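Local coordinates for protein MgGH51 (Meripilus giganteus, PDB 6ZPV) that hydrolyses alpha-L-arabinofuranosyl linkages as a family GH51 arabinofuranosidase from a fungus, probably releasing terminal arabinofuranose from plant cell-wall polysaccharides, at residues W242-V248 and D267-E273; F224-P228 and Y274-F278; A239-Q243 and G256-D260. All coordinates share one frame; numbering follows the deposited sequence.

Interaction 1: W242-V248 and D267-E273; sequences WQWNATV and DGLGLLE. With NAG (2-acetamido-2-deoxy-beta-D-glucopyranose), chain D.
Thr247 reaches into the turn at Gly270, the N-cap of helix 271-281, one of the outer helices of the (beta/alpha)8 barrel expected of a GH51 enzyme. Its CB sits 3.6 Å from Gly270 CA. From CB the hydroxyl branch goes between the backbone N and the carbonyl carbon (chi1 85°), which carries OG1 to the start of the helix. There OG1 accepts the N-H of Leu271 at 3.0 Å and 157°, and gives its own proton to Trp244 O at 2.8 Å, so one hydroxyl ties its own turn to the first turn of the helix. The methyl branch, CG2, runs to Asp267 and packs on the carboxylate, 3.6 Å from CG.

The Asp267 carboxylate is satisfied largely through water: OD1 is bridged by one molecule to Trp242 NE1, while OD2 takes bonds from two more, which continue to Gln243 N and Ala246 O. Farther out, Val248 CG2, in one of its two conformers, rests on Leu271 CB, and Leu271 CD2 slants against CB and CE3 of Trp244. Asn245, at the head of the Asn-Ala-Thr sequon that Thr247 completes, faces away and carries a glycan on ND2.

Gly270 CA makes a CA-H...O contact of 3.4 Å with Thr247 O; a CB here would point at that oxygen and probably collide with it. Gly270 N, at the N-cap, bonds Glu273 OE1 three residues on. A water accepts from Leu272 N and donates to that OE1 and to Thr247 O, the water oxygen 2.7 Å from Thr247 O.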
# COMPACT_ATOMS: atom_id res chain seq x y z
N TRP A 242 12.80 7.75 -6.06
CA TRP A 242 12.42 7.92 -4.64
C TRP A 242 13.73 8.13 -3.84
O TRP A 242 14.69 7.39 -4.05
CB TRP A 242 11.64 6.69 -4.20
CG TRP A 242 11.11 6.73 -2.80
CD1 TRP A 242 9.90 7.21 -2.40
CD2 TRP A 242 11.77 6.29 -1.60
NE1 TRP A 242 9.75 7.10 -1.06
CE2 TRP A 242 10.86 6.52 -0.53
CE3 TRP A 242 12.98 5.65 -1.32
CZ2 TRP A 242 11.18 6.15 0.79
CZ3 TRP A 242 13.26 5.30 -0.02
CH2 TRP A 242 12.37 5.52 1.02
N GLN A 243 13.69 9.05 -2.89
CA GLN A 243 14.82 9.35 -1.98
C GLN A 243 14.33 9.37 -0.56
O GLN A 243 13.45 10.21 -0.22
CB GLN A 243 15.50 10.70 -2.33
CG GLN A 243 16.11 10.75 -3.71
CD GLN A 243 17.01 11.97 -3.90
OE1 GLN A 243 17.90 12.20 -3.07
NE2 GLN A 243 16.83 12.71 -4.98
N TRP A 244 14.93 8.59 0.31
CA TRP A 244 14.40 8.45 1.68
C TRP A 244 14.39 9.77 2.44
O TRP A 244 13.42 10.06 3.18
CB TRP A 244 15.27 7.42 2.48
CG TRP A 244 16.58 7.92 2.98
CD1 TRP A 244 17.76 7.99 2.29
CD2 TRP A 244 16.83 8.52 4.27
NE1 TRP A 244 18.72 8.63 3.05
CE2 TRP A 244 18.17 8.97 4.25
CE3 TRP A 244 16.03 8.81 5.39
CZ2 TRP A 244 18.71 9.67 5.34
CZ3 TRP A 244 16.58 9.51 6.43
CH2 TRP A 244 17.91 9.94 6.42
N ASN A 245 15.44 10.55 2.30
CA ASN A 245 15.65 11.72 3.16
C ASN A 245 14.68 12.85 2.82
O ASN A 245 14.38 13.66 3.67
CB ASN A 245 17.12 12.19 3.10
CG ASN A 245 17.63 12.29 1.66
OD1 ASN A 245 17.65 11.28 0.92
ND2 ASN A 245 18.04 13.51 1.28
N ALA A 246 14.17 12.86 1.59
CA ALA A 246 13.15 13.81 1.15
C ALA A 246 11.78 13.47 1.72
O ALA A 246 10.85 14.24 1.56
CB ALA A 246 13.14 13.88 -0.35
N THR A 247 11.66 12.34 2.40
CA THR A 247 10.42 11.83 2.98
C THR A 247 10.35 11.89 4.50
O THR A 247 9.38 11.40 5.07
CB THR A 247 10.05 10.42 2.48
OG1 THR A 247 10.72 9.42 3.27
CG2 THR A 247 10.34 10.22 1.01
N VAL A 248 11.39 12.42 5.13
CA VAL A 248 11.56 12.43 6.59
C VAL A 248 11.62 13.90 7.08
O VAL A 248 12.12 14.76 6.35
CB VAL A 248 12.79 11.55 6.94
CG1 VAL A 248 13.23 11.75 8.37
CG2 VAL A 248 12.42 10.09 6.74
N ASP A 267 5.02 12.79 -0.62
CA ASP A 267 5.98 12.18 0.32
C ASP A 267 5.58 12.45 1.77
O ASP A 267 6.42 12.23 2.68
CB ASP A 267 7.43 12.52 -0.03
CG ASP A 267 7.97 11.70 -1.21
OD1 ASP A 267 7.42 10.59 -1.45
OD2 ASP A 267 8.96 12.16 -1.81
N GLY A 268 4.31 12.82 2.02
CA GLY A 268 3.80 12.82 3.37
C GLY A 268 3.76 11.44 3.98
O GLY A 268 3.90 11.31 5.19
N LEU A 269 3.51 10.45 3.14
CA LEU A 269 3.67 9.05 3.52
C LEU A 269 5.15 8.74 3.31
O LEU A 269 5.56 8.40 2.19
CB LEU A 269 2.78 8.15 2.70
CG LEU A 269 2.92 6.65 2.97
CD1 LEU A 269 2.64 6.33 4.40
CD2 LEU A 269 2.00 5.86 2.04
N GLY A 270 5.95 8.95 4.35
CA GLY A 270 7.39 8.82 4.27
C GLY A 270 7.95 7.73 5.14
O GLY A 270 7.20 6.95 5.76
N LEU A 271 9.28 7.61 5.16
CA LEU A 271 9.90 6.42 5.77
C LEU A 271 9.44 6.24 7.21
O LEU A 271 9.19 5.08 7.61
CB LEU A 271 11.42 6.51 5.61
CG LEU A 271 12.22 5.31 6.12
CD1 LEU A 271 11.72 3.97 5.58
CD2 LEU A 271 13.68 5.46 5.76
N LEU A 272 9.40 7.31 8.04
CA LEU A 272 9.02 7.07 9.44
C LEU A 272 7.55 6.68 9.54
O LEU A 272 7.21 5.89 10.46
CB LEU A 272 9.34 8.27 10.31
CG LEU A 272 9.25 8.05 11.80
CD1 LEU A 272 10.19 6.96 12.30
CD2 LEU A 272 9.56 9.34 12.55
N GLU A 273 6.67 7.22 8.72
CA GLU A 273 5.25 6.82 8.77
C GLU A 273 5.09 5.35 8.41
O GLU A 273 4.31 4.62 9.05
CB GLU A 273 4.40 7.72 7.90
CG GLU A 273 4.31 9.19 8.35
CD GLU A 273 5.49 10.07 8.04
OE1 GLU A 273 6.22 9.70 7.08
OE2 GLU A 273 5.66 11.11 8.68
C1 NAG D . 18.63 13.64 -0.04
C2 NAG D . 18.60 15.09 -0.48
C3 NAG D . 19.43 15.23 -1.77
C4 NAG D . 20.84 14.67 -1.57
C5 NAG D . 20.75 13.21 -1.08
C6 NAG D . 22.15 12.61 -0.76
C7 NAG D . 16.76 16.59 0.07
C8 NAG D . 15.37 17.03 -0.24
N2 NAG D . 17.26 15.60 -0.69
O3 NAG D . 19.50 16.62 -2.18
O4 NAG D . 21.49 14.67 -2.86
O5 NAG D . 20.02 13.22 0.14
O6 NAG D . 22.06 11.20 -0.36
O7 NAG D . 17.42 17.15 0.88
O HOH W 1 7.32 8.29 0.08
O HOH W 2 11.52 11.10 -2.33
O HOH W 3 9.82 14.61 -1.01
O HOH W 4 8.90 10.15 7.47

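Interaction 2: F224-P228 and Y274-F278; sequences FFRFP and YLQFF
Phe278 pushes the end of its ring between Phe225 and Phe227, the two side chains that strand 224-227 turns toward helix 271-281. Its edge meets the face of Phe227 in a T-shaped pair, with centroids 5.1 Å apart and planes at 65°. On the Phe225 side the fit is tighter: Phe278 CE1 lies over a face of that ring, only 3.3 Å from Phe225 CD1, although the planes are oblique to each other. Phe225 also receives the edge of Phe277 in an offset edge-to-face pair, the rings nearly perpendicular and their CE2 atoms 4.0 Å apart. One turn earlier, Tyr274 and Phe227 slide past each other in opposite directions. Phe227 CD2 stands 3.5 Å above the plane of the Tyr274 ring, over its centre, and Phe225 CE1 touches the same tyrosine at CD1.

Phe225 has CG anti to the backbone N (chi1 -167°), whereas Phe227 holds its ring between N and the carbonyl carbon (chi1 81°); the differing torsions spread the two rings and make room for Phe278 from the helix. Tyr274 O, the acceptor of Phe278 N-H, sits 3.1 Å above the plane of the Phe278 ring, over its centre, a tight packing contact.

Beyond these five rings, Phe22 covers Phe225, and Pro285 of the next barrel strand packs on both Phe227 and Phe278. Arg226 points the other way, into the barrel, and forms salt bridges with Glu347 and Glu429. Strand and helix run nearly antiparallel with their axes 10.1 Å apart, as in a beta/alpha barrel, and the joint between them is purely apolar: it depends on ring shape and aromatic electrostatics, with no polar bond directing it.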
# COMPACT_ATOMS: atom_id res chain seq x y z
N PHE A 224 4.55 -9.16 6.65
CA PHE A 224 5.56 -8.24 6.12
C PHE A 224 4.87 -7.24 5.22
O PHE A 224 3.74 -7.40 4.77
CB PHE A 224 6.65 -8.97 5.34
CG PHE A 224 6.21 -9.60 4.04
CD1 PHE A 224 6.05 -8.83 2.88
CD2 PHE A 224 5.87 -10.94 3.98
CE1 PHE A 224 5.57 -9.36 1.72
CE2 PHE A 224 5.41 -11.49 2.80
CZ PHE A 224 5.25 -10.71 1.67
N PHE A 225 5.62 -6.19 4.93
CA PHE A 225 5.18 -5.08 4.06
C PHE A 225 6.36 -4.70 3.16
O PHE A 225 7.38 -4.16 3.64
CB PHE A 225 4.72 -3.90 4.94
CG PHE A 225 3.97 -2.80 4.25
CD1 PHE A 225 4.62 -1.77 3.58
CD2 PHE A 225 2.61 -2.70 4.33
CE1 PHE A 225 3.93 -0.67 3.09
CE2 PHE A 225 1.91 -1.61 3.85
CZ PHE A 225 2.59 -0.57 3.23
N ARG A 226 6.26 -5.00 1.88
CA ARG A 226 7.29 -4.66 0.86
C ARG A 226 7.03 -3.23 0.38
O ARG A 226 5.87 -2.89 0.03
CB ARG A 226 7.21 -5.65 -0.31
CG ARG A 226 8.27 -5.43 -1.36
CD ARG A 226 7.90 -6.06 -2.70
NE ARG A 226 8.90 -5.81 -3.74
CZ ARG A 226 8.62 -5.67 -5.03
NH1 ARG A 226 7.38 -5.89 -5.48
NH2 ARG A 226 9.58 -5.27 -5.86
N PHE A 227 8.04 -2.36 0.37
CA PHE A 227 7.83 -0.94 0.06
C PHE A 227 9.17 -0.32 -0.21
O PHE A 227 10.21 -0.88 0.21
CB PHE A 227 7.14 -0.24 1.24
CG PHE A 227 8.08 0.16 2.36
CD1 PHE A 227 8.69 -0.79 3.13
CD2 PHE A 227 8.41 1.50 2.52
CE1 PHE A 227 9.64 -0.42 4.06
CE2 PHE A 227 9.34 1.86 3.46
CZ PHE A 227 9.98 0.90 4.22
N PRO A 228 9.28 0.88 -0.83
CA PRO A 228 8.18 1.70 -1.37
C PRO A 228 7.86 1.41 -2.82
O PRO A 228 7.05 2.13 -3.44
CB PRO A 228 8.71 3.11 -1.19
CG PRO A 228 10.19 2.95 -1.46
CD PRO A 228 10.53 1.65 -0.77
N TYR A 274 5.83 4.89 7.40
CA TYR A 274 5.83 3.45 7.07
C TYR A 274 6.27 2.63 8.30
O TYR A 274 5.58 1.67 8.68
CB TYR A 274 6.75 3.18 5.86
CG TYR A 274 6.25 3.54 4.50
CD1 TYR A 274 5.21 2.83 3.92
CD2 TYR A 274 6.87 4.52 3.72
CE1 TYR A 274 4.79 3.05 2.61
CE2 TYR A 274 6.44 4.77 2.43
CZ TYR A 274 5.40 4.05 1.87
OH TYR A 274 5.00 4.20 0.56
N LEU A 275 7.42 2.97 8.85
CA LEU A 275 7.97 2.18 9.94
C LEU A 275 7.06 2.15 11.17
O LEU A 275 6.90 1.07 11.78
CB LEU A 275 9.37 2.70 10.32
CG LEU A 275 10.43 2.59 9.22
CD1 LEU A 275 11.66 3.38 9.57
CD2 LEU A 275 10.77 1.13 8.96
N GLN A 276 6.43 3.27 11.48
CA GLN A 276 5.50 3.32 12.62
C GLN A 276 4.31 2.39 12.34
O GLN A 276 3.82 1.72 13.26
CB GLN A 276 5.05 4.76 12.89
CG GLN A 276 4.25 4.88 14.17
CD GLN A 276 5.04 4.42 15.39
OE1 GLN A 276 6.05 5.07 15.73
NE2 GLN A 276 4.56 3.39 16.10
N PHE A 277 3.82 2.36 11.11
CA PHE A 277 2.70 1.45 10.77
C PHE A 277 3.11 -0.00 10.97
O PHE A 277 2.31 -0.82 11.47
CB PHE A 277 2.29 1.69 9.32
CG PHE A 277 1.14 0.84 8.86
CD1 PHE A 277 -0.06 0.83 9.56
CD2 PHE A 277 1.22 0.12 7.68
CE1 PHE A 277 -1.13 0.07 9.14
CE2 PHE A 277 0.13 -0.62 7.25
CZ PHE A 277 -1.04 -0.60 7.93
N PHE A 278 4.35 -0.34 10.62
CA PHE A 278 4.83 -1.72 10.84
C PHE A 278 4.83 -2.06 12.35
O PHE A 278 4.33 -3.14 12.75
CB PHE A 278 6.21 -1.93 10.22
CG PHE A 278 6.34 -1.51 8.78
CD1 PHE A 278 5.24 -1.41 7.94
CD2 PHE A 278 7.56 -1.13 8.27
CE1 PHE A 278 5.37 -0.95 6.64
CE2 PHE A 278 7.69 -0.66 6.97
CZ PHE A 278 6.59 -0.52 6.18

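Interaction 3: A239-Q243 and G256-D260; sequences ATRWQ and GRVGD. With NAG (2-acetamido-2-deoxy-beta-D-glucopyranose), chain D; NAG (2-acetamido-2-deoxy-beta-D-glucopyranose), chain B.
The guanidinium of Arg257 lies flat between two pieces of backbone: Trp242 N is 3.4 Å above one face and Gly259 CA covers the opposite one, both toward the rim. Its edges do the polar work. NE and NH2 grip a single atom, Thr240 O, side-on, each at 2.9 Å with an N-H...O angle of 148°. The oxygen lies almost exactly in the guanidinium plane, but seen from the carbonyl the two donors differ: NH2 is in the carbonyl plane, whereas NE stands above it. Next along the edge, Asp260 OD2 makes a salt bridge with NH2 at 3.1 Å, on the syn side of the carboxylate. NH1 points to the Trp242 side, 3.9 Å from its CB and near the plane of the indole, which stands at 86° to the guanidinium; its hydrogen bond goes to Asn232 O.

The bend that brings the planar end round to Thr240 is at chi3 (-75°), after a straight run through CG and CD. With both faces packed and three edge nitrogens engaged, the group has little freedom to turn. A leucine in place of this arginine would probably leave Thr240 O without its two donors and Asp260 without its charge partner, letting the two backbone segments shift apart.

Arg241 turns away from this joint. Its NH2 bonds O7 of the second sugar of the glycan at 3.0 Å and also Gln311 OE1, while NH1 holds Thr238 O and the cation lies against Trp290. Gln243 NE2 sits 3.3 Å over a face of that guanidinium. The whole is a long loop after the second strand of a beta/alpha barrel, pinned by a buried arginine side-on to a main-chain carbonyl and bearing an N-glycan seated on its outer side.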
# COMPACT_ATOMS: atom_id res chain seq x y z
N ALA A 239 17.02 11.77 -11.45
CA ALA A 239 16.55 12.89 -10.63
C ALA A 239 15.15 12.71 -10.03
O ALA A 239 14.87 13.39 -9.03
CB ALA A 239 16.56 14.17 -11.45
N THR A 240 14.36 11.84 -10.58
CA THR A 240 12.99 11.61 -10.13
C THR A 240 12.81 10.32 -9.32
O THR A 240 11.67 9.99 -8.99
CB THR A 240 11.97 11.73 -11.26
OG1 THR A 240 12.33 10.82 -12.31
CG2 THR A 240 11.85 13.16 -11.79
N ARG A 241 13.91 9.67 -8.96
CA ARG A 241 13.85 8.47 -8.13
C ARG A 241 13.28 8.80 -6.73
O ARG A 241 13.32 9.93 -6.26
CB ARG A 241 15.26 7.91 -7.99
CG ARG A 241 16.18 8.72 -7.06
CD ARG A 241 17.63 8.26 -7.18
NE ARG A 241 18.52 8.90 -6.23
CZ ARG A 241 19.01 10.13 -6.31
NH1 ARG A 241 18.72 10.89 -7.36
NH2 ARG A 241 19.74 10.61 -5.32
N TRP A 242 12.80 7.75 -6.06
CA TRP A 242 12.42 7.92 -4.64
C TRP A 242 13.73 8.13 -3.84
O TRP A 242 14.69 7.39 -4.05
CB TRP A 242 11.64 6.69 -4.20
CG TRP A 242 11.11 6.73 -2.80
CD1 TRP A 242 9.90 7.21 -2.40
CD2 TRP A 242 11.77 6.29 -1.60
NE1 TRP A 242 9.75 7.10 -1.06
CE2 TRP A 242 10.86 6.52 -0.53
CE3 TRP A 242 12.98 5.65 -1.32
CZ2 TRP A 242 11.18 6.15 0.79
CZ3 TRP A 242 13.26 5.30 -0.02
CH2 TRP A 242 12.37 5.52 1.02
N GLN A 243 13.69 9.05 -2.89
CA GLN A 243 14.82 9.35 -1.98
C GLN A 243 14.33 9.37 -0.56
O GLN A 243 13.45 10.21 -0.22
CB GLN A 243 15.50 10.70 -2.33
CG GLN A 243 16.11 10.75 -3.71
CD GLN A 243 17.01 11.97 -3.90
OE1 GLN A 243 17.90 12.20 -3.07
NE2 GLN A 243 16.83 12.71 -4.98
N GLY A 256 8.31 16.57 -2.28
CA GLY A 256 7.49 15.74 -3.14
C GLY A 256 8.20 15.33 -4.40
O GLY A 256 9.30 15.86 -4.68
N ARG A 257 7.58 14.46 -5.21
CA ARG A 257 8.19 14.01 -6.45
C ARG A 257 7.08 13.54 -7.35
O ARG A 257 6.04 13.02 -6.90
CB ARG A 257 9.23 12.89 -6.23
CG ARG A 257 8.75 11.69 -5.43
CD ARG A 257 9.81 10.61 -5.36
NE ARG A 257 9.96 9.87 -6.61
CZ ARG A 257 9.39 8.72 -6.90
NH1 ARG A 257 8.50 8.14 -6.10
NH2 ARG A 257 9.70 8.13 -8.04
N VAL A 258 7.33 13.63 -8.65
CA VAL A 258 6.49 12.98 -9.64
C VAL A 258 6.77 11.50 -9.60
O VAL A 258 7.91 11.10 -9.81
CB VAL A 258 6.70 13.58 -11.03
CG1 VAL A 258 5.85 12.83 -12.06
CG2 VAL A 258 6.38 15.10 -11.03
N GLY A 259 5.74 10.70 -9.31
CA GLY A 259 5.89 9.26 -9.26
C GLY A 259 5.71 8.63 -10.64
O GLY A 259 5.74 9.32 -11.66
N ASP A 260 5.53 7.33 -10.65
CA ASP A 260 5.55 6.59 -11.90
C ASP A 260 4.16 6.21 -12.41
O ASP A 260 4.07 5.41 -13.32
CB ASP A 260 6.63 5.50 -11.66
CG ASP A 260 8.11 6.16 -11.35
OD1 ASP A 260 8.61 6.98 -12.33
OD2 ASP A 260 8.71 6.05 -10.11
C1 NAG D . 18.63 13.64 -0.04
C2 NAG D . 18.60 15.09 -0.48
C3 NAG D . 19.43 15.23 -1.77
C4 NAG D . 20.84 14.67 -1.57
C5 NAG D . 20.75 13.21 -1.08
C6 NAG D . 22.15 12.61 -0.76
C7 NAG D . 16.76 16.59 0.07
C8 NAG D . 15.37 17.03 -0.24
N2 NAG D . 17.26 15.60 -0.69
O3 NAG D . 19.50 16.62 -2.18
O4 NAG D . 21.49 14.67 -2.86
O5 NAG D . 20.02 13.22 0.14
O6 NAG D . 22.06 11.20 -0.36
O7 NAG D . 17.42 17.15 0.88
C1 NAG B . 22.82 15.24 -2.84
C2 NAG B . 23.52 14.83 -4.11
C3 NAG B . 24.91 15.53 -4.15
C4 NAG B . 24.78 17.00 -3.84
C5 NAG B . 23.94 17.34 -2.64
C6 NAG B . 23.66 18.85 -2.41
C7 NAG B . 22.93 12.47 -4.65
C8 NAG B . 23.25 11.04 -4.46
N2 NAG B . 23.74 13.39 -4.09
O3 NAG B . 25.52 15.24 -5.36
O4 NAG B . 26.11 17.55 -3.61
O5 NAG B . 22.68 16.65 -2.79
O6 NAG B . 22.84 19.25 -3.59
O7 NAG B . 21.87 12.70 -5.21

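How the interactions relate
Following the chain from the N terminus, strand 224-227 leaves the barrel core and runs into a long excursion that returns only at helix 271-281. Interaction 2 closes this whole excursion by packing strand on helix. The other two contacts lie within it. Interaction 3 joins 239-243 to the short strand 257-258, and interaction 1, starting from the same stretch through the shared Trp242 and Gln243, reaches on to the head of the helix; their closures therefore overlap rather than sit apart. Trp242 packs on Pro228, Leu271 on Phe227, and Asp267 on Arg257, joining glycan-bearing loop, hairpin, helix start and barrel strand into one continuous body.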